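PDB 3P43: putative uncharacterized protein from Methanosarcina barkeri str. Fusaro, which probably acts as a manganese-dependent phosphoesterase of the LigD 3'-phosphoesterase superfamily, trimming 3' ends during DNA repair. Local coordinates for residues V34-A39 with K99-D104; P63-G68 with K125-I130; R113-I118 with L133-Y138; A73-D78 with K143-F148. One frame throughout, in Å; residues are numbered along the deposited sequence.

Contact 1. Residues V34-A39 with K99-D104; sequences VQRHDA and KVEIWD. With MN (manganese (II) ion), chain B.
Strand 34-38 runs antiparallel to K99-D104, strand axes at 144°, and a classic beta bulge interrupts the ladder where W103 and D104 both face V34. Two donors therefore grip V34 O: W103 N at 2.7 Å and D104 N at 3.2 Å. The methyl CG1 of V34 presses against CE3 of the W103 indole at 3.3 Å, the two side chains lying alongside. On the same face, R36 and E101 form a hydrogen-bonded pair whose side chains run side by side. A bend at chi3 (74°) lays the R36 guanidinium beside the E101 carboxylate; OE1 stands over one guanidinium face, and the salt bridge to NH1 is 3.0 Å, with the planes 60° apart. A water completes the link, accepting from R36 NH2 and donating to E101 OE2. Q35 and H37 occupy the other face. V100 CG1 packs on Q35 CG at 3.6 Å, while the Q35 amide is held by R47, Y83 and F86. H37 turns ND1 to the manganese at 2.4 Å; H43 and D45 complete the protein ligands, and A97 O accepts from NE2. Held at ND1 by the metal and at NE2 by A97, the imidazole is probably fixed in its rotation, A97 acting as second shell.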
loop_
_atom_site.group_PDB
_atom_site.type_symbol
_atom_site.label_atom_id
_atom_site.label_comp_id
_atom_site.label_asym_id
_atom_site.label_seq_id
_atom_site.Cartn_x
_atom_site.Cartn_y
_atom_site.Cartn_z
ATOM N N VAL A 34 1.064 -6.253 -0.439
ATOM C CA VAL A 34 2.053 -5.522 0.321
ATOM C C VAL A 34 3.410 -6.139 0.002
ATOM O O VAL A 34 3.649 -7.317 0.264
ATOM C CB VAL A 34 1.789 -5.609 1.828
ATOM C CG1 VAL A 34 2.933 -4.959 2.598
ATOM C CG2 VAL A 34 0.460 -4.965 2.180
ATOM N N GLN A 35 4.287 -5.339 -0.586
ATOM C CA GLN A 35 5.636 -5.789 -0.889
ATOM C C GLN A 35 6.657 -5.068 -0.015
ATOM O O GLN A 35 6.722 -3.837 0.004
ATOM C CB GLN A 35 5.948 -5.573 -2.376
ATOM C CG GLN A 35 5.444 -6.697 -3.288
ATOM C CD GLN A 35 5.225 -6.237 -4.716
ATOM O OE1 GLN A 35 4.929 -5.069 -4.957
ATOM N NE2 GLN A 35 5.356 -7.158 -5.671
ATOM N N ARG A 36 7.439 -5.845 0.722
ATOM C CA ARG A 36 8.590 -5.313 1.421
ATOM C C ARG A 36 9.636 -4.986 0.375
ATOM O O ARG A 36 10.056 -5.860 -0.381
ATOM C CB ARG A 36 9.149 -6.335 2.403
ATOM C CG ARG A 36 10.187 -5.756 3.346
ATOM C CD ARG A 36 10.744 -6.814 4.272
ATOM N NE ARG A 36 11.662 -7.716 3.585
ATOM C CZ ARG A 36 11.808 -9.003 3.883
ATOM N NH1 ARG A 36 11.085 -9.547 4.850
ATOM N NH2 ARG A 36 12.671 -9.751 3.207
ATOM N N HIS A 37 10.048 -3.727 0.324
ATOM C CA HIS A 37 10.983 -3.282 -0.700
ATOM C C HIS A 37 12.298 -2.855 -0.058
ATOM O O HIS A 37 12.351 -1.857 0.655
ATOM C CB HIS A 37 10.374 -2.135 -1.506
ATOM C CG HIS A 37 11.154 -1.772 -2.729
ATOM N ND1 HIS A 37 10.870 -0.657 -3.487
ATOM C CD2 HIS A 37 12.212 -2.372 -3.325
ATOM C CE1 HIS A 37 11.717 -0.587 -4.498
ATOM N NE2 HIS A 37 12.540 -1.617 -4.424
ATOM N N ASP A 38 13.351 -3.630 -0.297
ATOM C CA ASP A 38 14.679 -3.302 0.208
ATOM C C ASP A 38 15.432 -2.457 -0.817
ATOM O O ASP A 38 16.104 -2.990 -1.695
ATOM C CB ASP A 38 15.459 -4.588 0.508
ATOM C CG ASP A 38 16.664 -4.347 1.412
ATOM O OD1 ASP A 38 16.943 -3.174 1.734
ATOM O OD2 ASP A 38 17.328 -5.334 1.807
ATOM N N ALA A 39 15.314 -1.140 -0.709
ATOM C CA ALA A 39 15.926 -0.241 -1.681
ATOM C C ALA A 39 16.955 0.638 -0.989
ATOM O O ALA A 39 17.827 0.137 -0.281
ATOM C CB ALA A 39 14.857 0.611 -2.356
ATOM N N LYS A 99 15.383 -5.184 -3.697
ATOM C CA LYS A 99 14.833 -6.502 -3.425
ATOM C C LYS A 99 13.355 -6.404 -3.070
ATOM O O LYS A 99 12.959 -5.584 -2.236
ATOM C CB LYS A 99 15.602 -7.160 -2.281
ATOM C CG LYS A 99 17.097 -7.293 -2.555
ATOM C CD LYS A 99 17.870 -7.594 -1.283
ATOM C CE LYS A 99 19.349 -7.808 -1.570
ATOM N NZ LYS A 99 19.536 -8.898 -2.574
ATOM N N VAL A 100 12.544 -7.252 -3.693
ATOM C CA VAL A 100 11.102 -7.215 -3.486
ATOM C C VAL A 100 10.585 -8.556 -2.980
ATOM O O VAL A 100 10.853 -9.594 -3.575
ATOM C CB VAL A 100 10.360 -6.866 -4.791
ATOM C CG1 VAL A 100 8.840 -6.896 -4.578
ATOM C CG2 VAL A 100 10.819 -5.511 -5.324
ATOM N N GLU A 101 9.841 -8.525 -1.878
ATOM C CA GLU A 101 9.220 -9.733 -1.340
ATOM C C GLU A 101 7.754 -9.494 -1.001
ATOM O O GLU A 101 7.385 -8.422 -0.521
ATOM C CB GLU A 101 9.957 -10.225 -0.093
ATOM C CG GLU A 101 9.305 -11.450 0.547
ATOM C CD GLU A 101 10.143 -12.048 1.659
ATOM O OE1 GLU A 101 10.144 -11.479 2.771
ATOM O OE2 GLU A 101 10.801 -13.085 1.421
ATOM N N ILE A 102 6.918 -10.494 -1.253
ATOM C CA ILE A 102 5.507 -10.387 -0.916
ATOM C C ILE A 102 5.361 -10.563 0.583
ATOM O O ILE A 102 5.622 -11.644 1.108
ATOM C CB ILE A 102 4.647 -11.450 -1.622
ATOM C CG1 ILE A 102 4.874 -11.421 -3.133
ATOM C CG2 ILE A 102 3.171 -11.212 -1.321
ATOM C CD1 ILE A 102 4.142 -10.311 -3.828
ATOM N N TRP A 103 4.957 -9.491 1.263
ATOM C CA TRP A 103 4.737 -9.514 2.705
ATOM C C TRP A 103 3.315 -9.944 3.050
ATOM O O TRP A 103 3.101 -10.687 4.006
ATOM C CB TRP A 103 5.022 -8.141 3.297
ATOM C CG TRP A 103 4.920 -8.072 4.795
ATOM C CD1 TRP A 103 5.864 -8.465 5.699
ATOM C CD2 TRP A 103 3.830 -7.538 5.564
ATOM N NE1 TRP A 103 5.427 -8.225 6.978
ATOM C CE2 TRP A 103 4.182 -7.655 6.922
ATOM C CE3 TRP A 103 2.589 -6.983 5.234
ATOM C CZ2 TRP A 103 3.338 -7.241 7.949
ATOM C CZ3 TRP A 103 1.754 -6.567 6.257
ATOM C CH2 TRP A 103 2.132 -6.697 7.595
ATOM N N ASP A 104 2.344 -9.462 2.278
ATOM C CA ASP A 104 0.970 -9.931 2.403
ATOM C C ASP A 104 0.269 -9.818 1.055
ATOM O O ASP A 104 0.710 -9.090 0.166
ATOM C CB ASP A 104 0.200 -9.136 3.464
ATOM C CG ASP A 104 -1.088 -9.831 3.904
ATOM O OD1 ASP A 104 -1.251 -11.037 3.634
ATOM O OD2 ASP A 104 -1.939 -9.172 4.529
HETATM MN MN MN B . 9.111 0.915 -3.045
HETATM O O HOH W 1 13.150 -12.624 2.874
#

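Contact 2. Residues P63-G68 with K125-I130; sequences PPKDAG and KELKGI
P63 and L127 meet where two loops of the beta barrel come together, one linking strands 53-59 and 70-80, the other 117-123 and 130-135. The tight part is apolar and buried: L127 CD1 lies 3.8 Å from P63 CB, and its other methyl, CD2, reaches P64 O, which is hydrogen-bonded by the Y131 hydroxyl, at the same distance. V34 and W103 also pack on L127, so the leucine joins both loops to the neighbouring strands. Toward solvent the contact is looser. The extended K65 chain runs beside E126 in the same direction, but the ion pair is long, with K65 NZ 3.6 Å from E126 OE1. E126 reaches that position by bending at chi2 (-67°), while D104 takes the backbone N-H groups of E126 and L127. No direct hydrogen bond joins 63-68 to 125-130; a water bridges them. It accepts from K128 N at 2.8 Å and lies within donating distance of two carbonyl oxygens, K65 O at 2.9 Å and E126 O at 3.1 Å.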
loop_
_atom_site.group_PDB
_atom_site.type_symbol
_atom_site.label_atom_id
_atom_site.label_comp_id
_atom_site.label_asym_id
_atom_site.label_seq_id
_atom_site.Cartn_x
_atom_site.Cartn_y
_atom_site.Cartn_z
ATOM N N PRO A 63 2.924 -2.131 7.567
ATOM C CA PRO A 63 1.516 -1.741 7.677
ATOM C C PRO A 63 0.974 -2.254 9.003
ATOM O O PRO A 63 1.343 -3.346 9.425
ATOM C CB PRO A 63 0.860 -2.468 6.499
ATOM C CG PRO A 63 1.965 -2.597 5.492
ATOM C CD PRO A 63 3.211 -2.842 6.309
ATOM N N PRO A 64 0.123 -1.467 9.670
ATOM C CA PRO A 64 -0.284 -1.833 11.031
ATOM C C PRO A 64 -1.301 -2.974 11.018
ATOM O O PRO A 64 -2.289 -2.910 10.289
ATOM C CB PRO A 64 -0.918 -0.540 11.561
ATOM C CG PRO A 64 -1.450 0.138 10.335
ATOM C CD PRO A 64 -0.498 -0.210 9.211
ATOM N N LYS A 65 -1.055 -4.005 11.816
ATOM C CA LYS A 65 -1.951 -5.156 11.869
ATOM C C LYS A 65 -3.132 -4.917 12.802
ATOM O O LYS A 65 -4.154 -5.598 12.711
ATOM C CB LYS A 65 -1.194 -6.416 12.299
ATOM C CG LYS A 65 -0.066 -6.827 11.360
ATOM C CD LYS A 65 0.638 -8.061 11.891
ATOM C CE LYS A 65 1.913 -8.344 11.123
ATOM N NZ LYS A 65 2.627 -9.544 11.649
ATOM N N ASP A 66 -2.983 -3.950 13.700
ATOM C CA ASP A 66 -4.028 -3.616 14.664
ATOM C C ASP A 66 -4.301 -2.119 14.669
ATOM O O ASP A 66 -3.415 -1.322 14.376
ATOM C CB ASP A 66 -3.607 -4.052 16.073
ATOM C CG ASP A 66 -3.571 -5.557 16.236
ATOM O OD1 ASP A 66 -4.345 -6.254 15.543
ATOM O OD2 ASP A 66 -2.773 -6.041 17.065
ATOM N N ALA A 67 -5.529 -1.741 15.019
ATOM C CA ALA A 67 -5.877 -0.334 15.169
ATOM C C ALA A 67 -5.004 0.305 16.242
ATOM O O ALA A 67 -4.307 -0.395 16.982
ATOM C CB ALA A 67 -7.349 -0.188 15.526
ATOM N N GLY A 68 -5.040 1.633 16.319
ATOM C CA GLY A 68 -4.257 2.369 17.297
ATOM C C GLY A 68 -2.990 2.986 16.734
ATOM O O GLY A 68 -2.528 4.020 17.215
ATOM N N LYS A 125 -3.589 -12.148 5.109
ATOM C CA LYS A 125 -3.113 -13.026 6.173
ATOM C C LYS A 125 -2.534 -12.217 7.325
ATOM O O LYS A 125 -2.528 -12.664 8.468
ATOM C CB LYS A 125 -2.047 -13.985 5.641
ATOM C CG LYS A 125 -2.545 -14.959 4.595
ATOM C CD LYS A 125 -1.462 -15.963 4.255
ATOM C CE LYS A 125 -1.977 -17.052 3.329
ATOM N NZ LYS A 125 -0.911 -18.047 3.023
ATOM N N GLU A 126 -2.027 -11.032 7.011
ATOM C CA GLU A 126 -1.522 -10.123 8.027
ATOM C C GLU A 126 -2.549 -9.033 8.270
ATOM O O GLU A 126 -2.881 -8.712 9.409
ATOM C CB GLU A 126 -0.205 -9.496 7.574
ATOM C CG GLU A 126 0.849 -10.499 7.150
ATOM C CD GLU A 126 1.353 -11.350 8.306
ATOM O OE1 GLU A 126 0.638 -11.480 9.322
ATOM O OE2 GLU A 126 2.471 -11.892 8.196
ATOM N N LEU A 127 -3.058 -8.476 7.179
ATOM C CA LEU A 127 -3.995 -7.373 7.255
ATOM C C LEU A 127 -5.415 -7.862 7.019
ATOM O O LEU A 127 -5.748 -8.352 5.934
ATOM C CB LEU A 127 -3.633 -6.295 6.228
ATOM C CG LEU A 127 -2.171 -5.849 6.162
ATOM C CD1 LEU A 127 -2.045 -4.638 5.255
ATOM C CD2 LEU A 127 -1.629 -5.536 7.554
ATOM N N LYS A 128 -6.249 -7.728 8.043
ATOM C CA LYS A 128 -7.667 -8.025 7.918
ATOM C C LYS A 128 -8.500 -6.888 8.492
ATOM O O LYS A 128 -8.126 -6.275 9.488
ATOM C CB LYS A 128 -8.014 -9.321 8.645
ATOM C CG LYS A 128 -7.218 -10.522 8.208
ATOM C CD LYS A 128 -7.534 -11.717 9.089
ATOM C CE LYS A 128 -6.740 -12.945 8.669
ATOM N NZ LYS A 128 -5.279 -12.679 8.735
ATOM N N GLY A 129 -9.637 -6.615 7.864
ATOM C CA GLY A 129 -10.559 -5.622 8.378
ATOM C C GLY A 129 -10.423 -4.273 7.704
ATOM O O GLY A 129 -9.738 -4.132 6.689
ATOM N N ILE A 130 -11.066 -3.268 8.285
ATOM C CA ILE A 130 -11.168 -1.975 7.629
ATOM C C ILE A 130 -9.931 -1.112 7.836
ATOM O O ILE A 130 -9.479 -0.911 8.959
ATOM C CB ILE A 130 -12.437 -1.216 8.059
ATOM C CG1 ILE A 130 -13.666 -2.120 7.909
ATOM C CG2 ILE A 130 -12.603 0.054 7.231
ATOM C CD1 ILE A 130 -14.927 -1.538 8.511
HETATM O O HOH W 2 -5.317 -7.275 10.697
#

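Contact 3. Residues R113-I118 with L133-Y138; sequences REEREI and LIRTKY
R116 and R135 cross at about a right angle at the open end of the 117-123/130-135 hairpin, their guanidinium planes 40° apart. The two side chains come closest carbon to nitrogen, R116 CG 3.6 Å from R135 NH2, leaving the charged ends to different partners. R116 bends at chi3 (-40°), bringing NH1 back to R135 O at 2.7 Å; the oxygen lies in the guanidinium plane, and the bond falls nearly along the C=O axis. K137 crosses one face of this group with its aliphatic chain, CE 3.4 Å from NH2. R135 turns to E115, whose OE2 accepts a hydrogen bond from NH1 at 3.1 Å, part of a salt bridge, and a weak one from NH2. This oxygen is met from above the carboxylate plane, the two planes 83° apart. Backbone bonds tie R135 N to R116 O and pair I118 with L133 in both directions. A leucine at R116 would probably leave R135 O without this side-chain donor and the K137 chain without its flat partner. Thus E115 can offset the charge of R135, whereas R116 is held by a carbonyl dipole and hydrocarbon, its NH2 4.5 Å from K137 NZ, where some repulsion is likely.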
loop_
_atom_site.group_PDB
_atom_site.type_symbol
_atom_site.label_atom_id
_atom_site.label_comp_id
_atom_site.label_asym_id
_atom_site.label_seq_id
_atom_site.Cartn_x
_atom_site.Cartn_y
_atom_site.Cartn_z
ATOM N N ARG A 113 -14.289 5.929 -1.651
ATOM C CA ARG A 113 -13.145 6.529 -2.323
ATOM C C ARG A 113 -13.460 7.927 -2.794
ATOM O O ARG A 113 -14.439 8.156 -3.507
ATOM C CB ARG A 113 -12.659 5.694 -3.510
ATOM C CG ARG A 113 -11.605 6.428 -4.328
ATOM C CD ARG A 113 -10.758 5.504 -5.181
ATOM N NE ARG A 113 -9.675 6.241 -5.830
ATOM C CZ ARG A 113 -9.165 5.940 -7.021
ATOM N NH1 ARG A 113 -9.641 4.913 -7.708
ATOM N NH2 ARG A 113 -8.186 6.676 -7.531
ATOM N N GLU A 114 -12.611 8.860 -2.391
ATOM C CA GLU A 114 -12.721 10.241 -2.812
ATOM C C GLU A 114 -11.306 10.737 -3.025
ATOM O O GLU A 114 -10.353 10.031 -2.710
ATOM C CB GLU A 114 -13.461 11.066 -1.749
ATOM C CG GLU A 114 -14.945 10.725 -1.653
ATOM C CD GLU A 114 -15.640 11.364 -0.458
ATOM O OE1 GLU A 114 -14.945 11.913 0.430
ATOM O OE2 GLU A 114 -16.892 11.304 -0.411
ATOM N N GLU A 115 -11.164 11.936 -3.576
ATOM C CA GLU A 115 -9.843 12.476 -3.874
ATOM C C GLU A 115 -8.879 12.348 -2.682
ATOM O O GLU A 115 -7.728 11.928 -2.846
ATOM C CB GLU A 115 -9.958 13.931 -4.340
ATOM C CG GLU A 115 -8.635 14.660 -4.538
ATOM C CD GLU A 115 -7.819 14.143 -5.713
ATOM O OE1 GLU A 115 -8.262 13.190 -6.392
ATOM O OE2 GLU A 115 -6.723 14.699 -5.957
ATOM N N ARG A 116 -9.355 12.683 -1.485
ATOM C CA ARG A 116 -8.494 12.697 -0.301
ATOM C C ARG A 116 -8.754 11.584 0.708
ATOM O O ARG A 116 -8.268 11.648 1.838
ATOM C CB ARG A 116 -8.606 14.034 0.430
ATOM C CG ARG A 116 -7.836 15.178 -0.199
ATOM C CD ARG A 116 -7.683 16.316 0.804
ATOM N NE ARG A 116 -8.899 16.502 1.585
ATOM C CZ ARG A 116 -9.059 16.102 2.842
ATOM N NH1 ARG A 116 -8.067 15.503 3.488
ATOM N NH2 ARG A 116 -10.214 16.320 3.460
ATOM N N GLU A 117 -9.513 10.569 0.325
ATOM C CA GLU A 117 -9.858 9.535 1.285
ATOM C C GLU A 117 -10.191 8.217 0.620
ATOM O O GLU A 117 -10.890 8.178 -0.393
ATOM C CB GLU A 117 -11.012 9.987 2.185
ATOM C CG GLU A 117 -11.323 9.013 3.318
ATOM C CD GLU A 117 -12.443 9.503 4.233
ATOM O OE1 GLU A 117 -13.020 10.579 3.960
ATOM O OE2 GLU A 117 -12.746 8.808 5.226
ATOM N N ILE A 118 -9.663 7.142 1.197
ATOM C CA ILE A 118 -9.934 5.790 0.736
ATOM C C ILE A 118 -10.172 4.885 1.937
ATOM O O ILE A 118 -9.379 4.869 2.881
ATOM C CB ILE A 118 -8.783 5.244 -0.127
ATOM C CG1 ILE A 118 -8.611 6.120 -1.374
ATOM C CG2 ILE A 118 -9.048 3.799 -0.514
ATOM C CD1 ILE A 118 -7.517 5.671 -2.318
ATOM N N LEU A 133 -7.104 5.366 4.384
ATOM C CA LEU A 133 -6.076 6.272 3.883
ATOM C C LEU A 133 -6.668 7.673 3.739
ATOM O O LEU A 133 -7.654 7.864 3.022
ATOM C CB LEU A 133 -5.540 5.789 2.534
ATOM C CG LEU A 133 -4.674 4.522 2.565
ATOM C CD1 LEU A 133 -4.599 3.883 1.193
ATOM C CD2 LEU A 133 -3.287 4.832 3.088
ATOM N N ILE A 134 -6.075 8.646 4.428
ATOM C CA ILE A 134 -6.543 10.032 4.361
ATOM C C ILE A 134 -5.406 10.945 3.941
ATOM O O ILE A 134 -4.375 10.998 4.606
ATOM C CB ILE A 134 -7.083 10.523 5.721
ATOM C CG1 ILE A 134 -8.141 9.562 6.262
ATOM C CG2 ILE A 134 -7.668 11.926 5.599
ATOM C CD1 ILE A 134 -8.757 10.024 7.563
ATOM N N ARG A 135 -5.588 11.666 2.840
ATOM C CA ARG A 135 -4.523 12.526 2.344
ATOM C C ARG A 135 -4.527 13.841 3.101
ATOM O O ARG A 135 -5.517 14.568 3.076
ATOM C CB ARG A 135 -4.659 12.784 0.843
ATOM C CG ARG A 135 -3.436 13.480 0.250
ATOM C CD ARG A 135 -3.584 13.707 -1.247
ATOM N NE ARG A 135 -4.509 14.795 -1.548
ATOM C CZ ARG A 135 -4.947 15.082 -2.769
ATOM N NH1 ARG A 135 -4.553 14.349 -3.801
ATOM N NH2 ARG A 135 -5.790 16.092 -2.958
ATOM N N THR A 136 -3.424 14.134 3.781
ATOM C CA THR A 136 -3.303 15.376 4.530
ATOM C C THR A 136 -3.543 16.586 3.623
ATOM O O THR A 136 -3.171 16.572 2.448
ATOM C CB THR A 136 -1.919 15.500 5.205
ATOM O OG1 THR A 136 -1.888 16.686 6.014
ATOM C CG2 THR A 136 -0.811 15.576 4.161
ATOM N N LYS A 137 -4.182 17.618 4.169
ATOM C CA LYS A 137 -4.397 18.861 3.432
ATOM C C LYS A 137 -3.182 19.771 3.542
ATOM O O LYS A 137 -3.115 20.811 2.888
ATOM C CB LYS A 137 -5.614 19.620 3.972
ATOM C CG LYS A 137 -6.943 18.879 3.935
ATOM C CD LYS A 137 -8.101 19.880 3.871
ATOM C CE LYS A 137 -9.334 19.409 4.636
ATOM N NZ LYS A 137 -9.367 19.943 6.034
ATOM N N TYR A 138 -2.228 19.385 4.382
ATOM C CA TYR A 138 -1.107 20.254 4.704
ATOM C C TYR A 138 0.099 20.073 3.779
ATOM O O TYR A 138 0.398 18.964 3.341
ATOM C CB TYR A 138 -0.690 20.059 6.163
ATOM C CG TYR A 138 0.417 20.985 6.592
ATOM C CD1 TYR A 138 0.168 22.336 6.808
ATOM C CD2 TYR A 138 1.710 20.516 6.771
ATOM C CE1 TYR A 138 1.178 23.192 7.194
ATOM C CE2 TYR A 138 2.727 21.363 7.157
ATOM C CZ TYR A 138 2.456 22.701 7.367
ATOM O OH TYR A 138 3.465 23.553 7.753
#

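Contact 4. Residues A73-D78 with K143-F148; sequences AIETED and KGWLFF
A73 and W145 form an antiparallel hydrogen-bonded pair in the beta barrel, joining strand 70-80 to the C-terminal strand 145-149. Two backbone bonds define it: A73 N to W145 O at 2.8 Å and W145 N to A73 O at 2.7 Å, both donors lying in the carbonyl planes. Within 73-78 and 143-148 this is the one bridge, the short axes standing 130° apart; the pairing continues between F147 and R71. Apolar packing follows on the buried face, where A73 CB touches CB of F147 at 3.9 Å and CB of W145 at 4.1 Å. The indole, with CG beside its own backbone N (chi1 -62°), reaches toward E75, whose CB comes within 4.0 Å of W145 NE1. W57 meets this ring edge-to-face. With an alanine in place of W145 the backbone pair could persist, but W57 would probably lose its edge-to-face partner and E75 CB its neighbour. Solvent also mediates: one water accepts from E75 N at 3.0 Å and donates to K143 O at 2.8 Å.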
loop_
_atom_site.group_PDB
_atom_site.type_symbol
_atom_site.label_atom_id
_atom_site.label_comp_id
_atom_site.label_asym_id
_atom_site.label_seq_id
_atom_site.Cartn_x
_atom_site.Cartn_y
_atom_site.Cartn_z
ATOM N N ALA A 73 1.947 7.202 4.621
ATOM C CA ALA A 73 1.907 6.522 3.331
ATOM C C ALA A 73 2.109 7.541 2.226
ATOM O O ALA A 73 1.351 8.499 2.115
ATOM C CB ALA A 73 0.598 5.788 3.150
ATOM N N ILE A 74 3.145 7.338 1.422
ATOM C CA ILE A 74 3.481 8.260 0.346
ATOM C C ILE A 74 3.063 7.688 -0.999
ATOM O O ILE A 74 3.576 6.653 -1.416
ATOM C CB ILE A 74 4.997 8.536 0.301
ATOM C CG1 ILE A 74 5.523 8.838 1.706
ATOM C CG2 ILE A 74 5.308 9.684 -0.659
ATOM C CD1 ILE A 74 7.043 8.881 1.800
ATOM N N GLU A 75 2.131 8.355 -1.677
ATOM C CA GLU A 75 1.695 7.915 -2.993
ATOM C C GLU A 75 2.877 7.796 -3.951
ATOM O O GLU A 75 3.714 8.699 -4.046
ATOM C CB GLU A 75 0.649 8.874 -3.566
ATOM C CG GLU A 75 0.241 8.558 -4.999
ATOM C CD GLU A 75 -0.837 9.492 -5.527
ATOM O OE1 GLU A 75 -1.912 9.577 -4.901
ATOM O OE2 GLU A 75 -0.610 10.135 -6.573
ATOM N N THR A 76 2.947 6.674 -4.652
ATOM C CA THR A 76 3.960 6.468 -5.676
ATOM C C THR A 76 3.236 6.254 -7.001
ATOM O O THR A 76 2.016 6.398 -7.078
ATOM C CB THR A 76 4.843 5.250 -5.365
ATOM O OG1 THR A 76 4.021 4.078 -5.275
ATOM C CG2 THR A 76 5.585 5.450 -4.044
ATOM N N GLU A 77 3.973 5.911 -8.047
ATOM C CA GLU A 77 3.346 5.717 -9.347
ATOM C C GLU A 77 2.579 4.401 -9.420
ATOM O O GLU A 77 2.889 3.458 -8.702
ATOM C CB GLU A 77 4.383 5.814 -10.465
ATOM C CG GLU A 77 4.663 7.247 -10.900
ATOM C CD GLU A 77 6.136 7.596 -10.866
ATOM O OE1 GLU A 77 6.958 6.754 -11.285
ATOM O OE2 GLU A 77 6.472 8.718 -10.426
ATOM N N ASP A 78 1.560 4.358 -10.277
ATOM C CA ASP A 78 0.829 3.128 -10.550
ATOM C C ASP A 78 1.767 2.012 -10.995
ATOM O O ASP A 78 2.750 2.251 -11.697
ATOM C CB ASP A 78 -0.199 3.361 -11.657
ATOM C CG ASP A 78 -1.285 4.325 -11.252
ATOM O OD1 ASP A 78 -1.358 4.655 -10.049
ATOM O OD2 ASP A 78 -2.060 4.753 -12.136
ATOM N N LYS A 143 1.265 15.742 -1.153
ATOM C CA LYS A 143 0.788 15.458 0.197
ATOM C C LYS A 143 0.691 13.969 0.524
ATOM O O LYS A 143 0.141 13.182 -0.247
ATOM C CB LYS A 143 -0.552 16.154 0.436
ATOM C CG LYS A 143 -0.450 17.664 0.360
ATOM C CD LYS A 143 -1.795 18.305 0.078
ATOM C CE LYS A 143 -1.640 19.799 -0.157
ATOM N NZ LYS A 143 -0.691 20.085 -1.270
ATOM N N GLY A 144 1.230 13.599 1.683
ATOM C CA GLY A 144 1.203 12.223 2.141
ATOM C C GLY A 144 -0.142 11.804 2.695
ATOM O O GLY A 144 -1.052 12.620 2.852
ATOM N N TRP A 145 -0.268 10.518 2.998
ATOM C CA TRP A 145 -1.518 9.975 3.503
ATOM C C TRP A 145 -1.339 9.395 4.887
ATOM O O TRP A 145 -0.327 8.744 5.171
ATOM C CB TRP A 145 -2.021 8.869 2.584
ATOM C CG TRP A 145 -2.324 9.304 1.193
ATOM C CD1 TRP A 145 -1.436 9.767 0.267
ATOM C CD2 TRP A 145 -3.603 9.291 0.554
ATOM N NE1 TRP A 145 -2.083 10.046 -0.907
ATOM C CE2 TRP A 145 -3.416 9.763 -0.760
ATOM C CE3 TRP A 145 -4.890 8.926 0.964
ATOM C CZ2 TRP A 145 -4.470 9.887 -1.669
ATOM C CZ3 TRP A 145 -5.935 9.050 0.063
ATOM C CH2 TRP A 145 -5.717 9.527 -1.239
ATOM N N LEU A 146 -2.323 9.625 5.746
ATOM C CA LEU A 146 -2.379 8.960 7.044
ATOM C C LEU A 146 -2.990 7.572 6.860
ATOM O O LEU A 146 -4.106 7.441 6.362
ATOM C CB LEU A 146 -3.237 9.763 8.015
ATOM C CG LEU A 146 -3.186 9.269 9.456
ATOM C CD1 LEU A 146 -1.870 9.696 10.054
ATOM C CD2 LEU A 146 -4.344 9.834 10.255
ATOM N N PHE A 147 -2.264 6.541 7.279
ATOM C CA PHE A 147 -2.656 5.161 7.016
ATOM C C PHE A 147 -2.887 4.394 8.323
ATOM O O PHE A 147 -1.998 4.315 9.162
ATOM C CB PHE A 147 -1.550 4.493 6.189
ATOM C CG PHE A 147 -1.829 3.065 5.808
ATOM C CD1 PHE A 147 -3.122 2.627 5.564
ATOM C CD2 PHE A 147 -0.785 2.167 5.655
ATOM C CE1 PHE A 147 -3.368 1.316 5.197
ATOM C CE2 PHE A 147 -1.023 0.852 5.289
ATOM C CZ PHE A 147 -2.318 0.426 5.061
ATOM N N PHE A 148 -4.076 3.826 8.501
ATOM C CA PHE A 148 -4.360 3.092 9.731
ATOM C C PHE A 148 -5.502 2.086 9.615
ATOM O O PHE A 148 -6.325 2.157 8.706
ATOM C CB PHE A 148 -4.638 4.065 10.892
ATOM C CG PHE A 148 -5.822 4.969 10.664
ATOM C CD1 PHE A 148 -7.077 4.622 11.133
ATOM C CD2 PHE A 148 -5.673 6.173 9.990
ATOM C CE1 PHE A 148 -8.168 5.456 10.932
ATOM C CE2 PHE A 148 -6.757 7.013 9.787
ATOM C CZ PHE A 148 -8.007 6.651 10.257
HETATM O O HOH W 3 2.000 11.219 -0.935
#

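From the N terminus, strand 31-38 enters contact 1, which closes when the chain returns at 99-104 and pairs strands 31-38 and 98-114. Before that return the chain has passed 63-68 and 73-78, the first halves of contacts 2 and 4, so both cross contact 1 and also each other. Contact 3 opens after contact 1 has closed and crosses contact 2, whose loop closes at 125-130. Contact 3 is nested within the long loop closed by contact 4 at 143-148. D104 of contact 1 bonds to backbone N-H groups of contact 2, whose P63 packs on F147 of contact 4. Finally, I134 O and L146 N join contacts 3 and 4 through adjacent barrel strands.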